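Local coordinates for putative cell adhesion protein (PDB 4DGU) that probably serves as a fimbrillin-like building block of pili on a human gut bacterium, with an inferred role in cell adhesion, at residues K232-G235 / G236-D240; G71-T74 / G75-F79. All coordinates share one frame; numbering follows the deposited sequence.

Contact 1 (K232-G235 / G236-D240); sequences KKFG and GGIID
F234 brings one corner of its ring, CD1, against the branch methyl CG2 of I238, at 3.8 Å. The two side chains lean across one another at a slant. In I238, chi1 of 67° swings CG1 into the position between the backbone N and the carbonyl carbon; this leaves CG2 beside the N, where it meets F234 CD1, while the longer branch leads off. A second neighbour, the carbonyl O of G237, meets the ring at its edge, near the ring plane, and also lies 3.3 Å from F234 CA in a CA-H...O contact. On one ring face sits CB of K233.

The backbone brings F234 and I238 together by a type I beta turn with G235 and G236 at its two central positions. Its closing bond, from G237 N to F234 O, is weak: 3.4 Å long and bent to 144°. G235 N also bonds to K232 O, so two turns overlap at F234 and G235. The three glycines suit this tight, buried path, and G237 needs to be one: at phi 135° a CB would jam against the preceding carbonyl O.

The I238 side chain lies about 7 Å from a bound zinc ion. In the loop, F234 packs on F234 of the second subunit, and farther on D240 forms a salt bridge with R229 of that subunit. The segment thus links the end of strand 225-230 to strand 237-242, which pairs antiparallel with a strand of the second subunit and extends the sheet across the interface.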
loop_
_atom_site.group_PDB
_atom_site.type_symbol
_atom_site.label_atom_id
_atom_site.label_comp_id
_atom_site.label_asym_id
_atom_site.label_seq_id
_atom_site.Cartn_x
_atom_site.Cartn_y
_atom_site.Cartn_z
ATOM N N LYS A 232 10.272 14.887 -14.758
ATOM C CA LYS A 232 9.516 14.917 -16.006
ATOM C C LYS A 232 8.952 13.506 -16.304
ATOM O O LYS A 232 8.288 13.327 -17.325
ATOM C CB LYS A 232 10.390 15.443 -17.163
ATOM C CG LYS A 232 10.965 16.850 -16.944
ATOM C CD LYS A 232 11.785 17.325 -18.140
ATOM C CE LYS A 232 12.277 18.740 -17.977
ATOM N NZ LYS A 232 12.887 19.257 -19.235
ATOM N N LYS A 233 9.159 12.539 -15.361
ATOM C CA LYS A 233 8.753 11.120 -15.449
ATOM C C LYS A 233 7.274 10.884 -15.772
ATOM O O LYS A 233 6.927 9.863 -16.350
ATOM C CB LYS A 233 9.030 10.404 -14.118
ATOM C CG LYS A 233 10.439 9.931 -13.861
ATOM C CD LYS A 233 10.479 9.301 -12.456
ATOM C CE LYS A 233 11.856 8.942 -11.952
ATOM N NZ LYS A 233 12.430 7.777 -12.664
ATOM N N PHE A 234 6.401 11.774 -15.322
ATOM C CA PHE A 234 4.947 11.623 -15.427
ATOM C C PHE A 234 4.317 12.788 -16.181
ATOM O O PHE A 234 3.199 13.204 -15.852
ATOM C CB PHE A 234 4.330 11.498 -13.999
ATOM C CG PHE A 234 5.087 10.586 -13.056
ATOM C CD1 PHE A 234 4.951 9.203 -13.141
ATOM C CD2 PHE A 234 5.982 11.106 -12.128
ATOM C CE1 PHE A 234 5.695 8.362 -12.320
ATOM C CE2 PHE A 234 6.702 10.260 -11.273
ATOM C CZ PHE A 234 6.553 8.895 -11.380
ATOM N N GLY A 235 5.027 13.287 -17.196
ATOM C CA GLY A 235 4.551 14.389 -18.027
ATOM C C GLY A 235 3.233 14.110 -18.735
ATOM O O GLY A 235 2.351 14.975 -18.769
ATOM N N GLY A 236 3.081 12.901 -19.270
ATOM C CA GLY A 236 1.869 12.523 -19.990
ATOM C C GLY A 236 0.863 11.735 -19.179
ATOM O O GLY A 236 -0.222 11.436 -19.665
ATOM N N GLY A 237 1.216 11.414 -17.945
ATOM C CA GLY A 237 0.372 10.623 -17.082
ATOM C C GLY A 237 1.146 9.540 -16.355
ATOM O O GLY A 237 2.354 9.669 -16.126
ATOM N N ILE A 238 0.429 8.478 -15.934
ATOM C CA ILE A 238 1.021 7.418 -15.116
ATOM C C ILE A 238 0.629 6.023 -15.600
ATOM O O ILE A 238 -0.412 5.827 -16.236
ATOM C CB ILE A 238 0.652 7.586 -13.585
ATOM C CG1 ILE A 238 -0.861 7.358 -13.318
ATOM C CG2 ILE A 238 1.124 8.919 -13.022
ATOM C CD1 ILE A 238 -1.292 7.185 -11.865
ATOM N N ILE A 239 1.483 5.056 -15.265
ATOM C CA ILE A 239 1.243 3.633 -15.473
ATOM C C ILE A 239 1.068 3.059 -14.064
ATOM O O ILE A 239 1.861 3.341 -13.171
ATOM C CB ILE A 239 2.370 2.924 -16.285
ATOM C CG1 ILE A 239 2.324 3.319 -17.749
ATOM C CG2 ILE A 239 2.292 1.391 -16.128
ATOM C CD1 ILE A 239 3.646 3.501 -18.327
ATOM N N ASP A 240 -0.011 2.337 -13.851
ATOM C CA ASP A 240 -0.316 1.623 -12.606
ATOM C C ASP A 240 -1.109 0.387 -13.040
ATOM O O ASP A 240 -1.304 0.160 -14.232
ATOM C CB ASP A 240 -1.025 2.541 -11.549
ATOM C CG ASP A 240 -2.463 2.984 -11.775
ATOM O OD1 ASP A 240 -2.979 2.770 -12.881
ATOM O OD2 ASP A 240 -3.046 3.616 -10.858
#

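Contact 2 (G71-T74 / G75-F79); sequences GTAT and GTVTF
With chi1 at -173°, V77 holds CG1 opposite its backbone N and leaves CG2 beside that N, where it meets A73 CB. The result is a methyl-to-methyl meeting, A73 CB against V77 CG2 at 3.8 Å. Alanine fits here because its single methyl points toward the start of the strand that follows yet leaves the chain little bulk to steer round. The other valine branch is used as well: CG1 rests 3.6 Å above one face of the F79 ring, displaced toward its rim, so a beta-branched residue serves both neighbours at once.

Between A73 and V77 the chain reverses sharply. T76 N donates to T74 O over 3.0 Å, but with an N-H...O angle of only 130° the bond is weak, as expected of a ring closed within three residues. G75 occupies the middle position with a positive phi of 80°, and a CB there would run into T74 O; glycine avoids the collision. Water 1 bridges the two arms, accepting from T74 N at 3.1 Å and donating to T76 O at 3.2 Å, which satisfies two backbone polar groups that do not bond each other directly. T74 and T76 are exposed and point away from the opposite arm, so their small hydroxyl-bearing side chains can face solvent.

V77 is buried among W67, I70 and P116, and its backbone pairs with A114, while the F79 ring meets that of F14. A central residue whose two neighbours are joined by a CO...HN bond, here weak, defines a classic gamma turn, which leads a surface loop into strand 77-83 of the mixed beta sheet.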
loop_
_atom_site.group_PDB
_atom_site.type_symbol
_atom_site.label_atom_id
_atom_site.label_comp_id
_atom_site.label_asym_id
_atom_site.label_seq_id
_atom_site.Cartn_x
_atom_site.Cartn_y
_atom_site.Cartn_z
ATOM N N GLY A 71 3.089 19.392 41.264
ATOM C CA GLY A 71 1.688 19.211 41.615
ATOM C C GLY A 71 1.494 18.315 42.831
ATOM O O GLY A 71 2.144 18.507 43.867
ATOM N N THR A 72 0.559 17.345 42.711
ATOM C CA THR A 72 0.234 16.403 43.793
ATOM C C THR A 72 0.771 15.001 43.428
ATOM O O THR A 72 0.273 13.997 43.933
ATOM C CB THR A 72 -1.281 16.402 44.077
ATOM O OG1 THR A 72 -1.995 16.153 42.860
ATOM C CG2 THR A 72 -1.749 17.686 44.749
ATOM N N ALA A 73 1.784 14.944 42.543
ATOM C CA ALA A 73 2.453 13.723 42.155
ATOM C C ALA A 73 3.323 13.200 43.276
ATOM O O ALA A 73 3.882 13.984 44.057
ATOM C CB ALA A 73 3.325 13.953 40.926
ATOM N N THR A 74 3.467 11.856 43.312
ATOM C CA THR A 74 4.370 11.110 44.186
ATOM C C THR A 74 4.870 9.859 43.414
ATOM O O THR A 74 4.166 9.326 42.540
ATOM C CB THR A 74 3.756 10.838 45.574
ATOM O OG1 THR A 74 4.800 10.414 46.438
ATOM C CG2 THR A 74 2.591 9.833 45.561
ATOM N N GLY A 75 6.104 9.447 43.709
ATOM C CA GLY A 75 6.743 8.323 43.040
ATOM C C GLY A 75 7.308 8.726 41.698
ATOM O O GLY A 75 8.525 8.846 41.551
ATOM N N THR A 76 6.429 8.869 40.691
ATOM C CA THR A 76 6.789 9.306 39.351
ATOM C C THR A 76 5.941 10.507 38.959
ATOM O O THR A 76 4.744 10.547 39.248
ATOM C CB THR A 76 6.696 8.203 38.274
ATOM O OG1 THR A 76 5.343 7.848 38.039
ATOM C CG2 THR A 76 7.520 6.986 38.592
ATOM N N VAL A 77 6.585 11.475 38.282
ATOM C CA VAL A 77 5.995 12.719 37.783
ATOM C C VAL A 77 5.979 12.686 36.273
ATOM O O VAL A 77 6.990 12.364 35.634
ATOM C CB VAL A 77 6.778 13.972 38.291
ATOM C CG1 VAL A 77 6.056 15.262 37.922
ATOM C CG2 VAL A 77 6.998 13.914 39.791
ATOM N N THR A 78 4.852 13.095 35.695
ATOM C CA THR A 78 4.729 13.206 34.251
ATOM C C THR A 78 4.798 14.693 33.898
ATOM O O THR A 78 4.059 15.495 34.469
ATOM C CB THR A 78 3.450 12.531 33.756
ATOM O OG1 THR A 78 3.429 11.200 34.253
ATOM C CG2 THR A 78 3.355 12.514 32.246
ATOM N N PHE A 79 5.695 15.042 32.953
ATOM C CA PHE A 79 5.864 16.384 32.443
ATOM C C PHE A 79 5.334 16.448 31.007
ATOM O O PHE A 79 5.333 15.442 30.314
ATOM C CB PHE A 79 7.328 16.825 32.508
ATOM C CG PHE A 79 7.882 16.900 33.900
ATOM C CD1 PHE A 79 7.709 18.041 34.673
ATOM C CD2 PHE A 79 8.586 15.828 34.447
ATOM C CE1 PHE A 79 8.200 18.101 35.978
ATOM C CE2 PHE A 79 9.085 15.893 35.734
ATOM C CZ PHE A 79 8.884 17.031 36.495
HETATM O O HOH W 1 1.999 10.657 40.863
#

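In the fold
From the N terminus, the chain passes through strand 65-66 before contact 2, which closes the reversal within residues 71-79 and delivers the chain into strand 77-83. That strand lies between strands 45-50 and 108-114 of the mixed sheet. Much later, after strand 225-230, which runs parallel to strand 120-135 in the same sheet, contact 1 rounds the turn at 232-240 and starts strand 237-242. The two are in series, neither nested nor crossing, and do not touch: their centres are 56 Å apart, on opposite sides of the chain's centre. Contact 2 feeds an inner strand of the mixed sheet within one subunit, whereas contact 1 leads the chain out to pair with a second subunit.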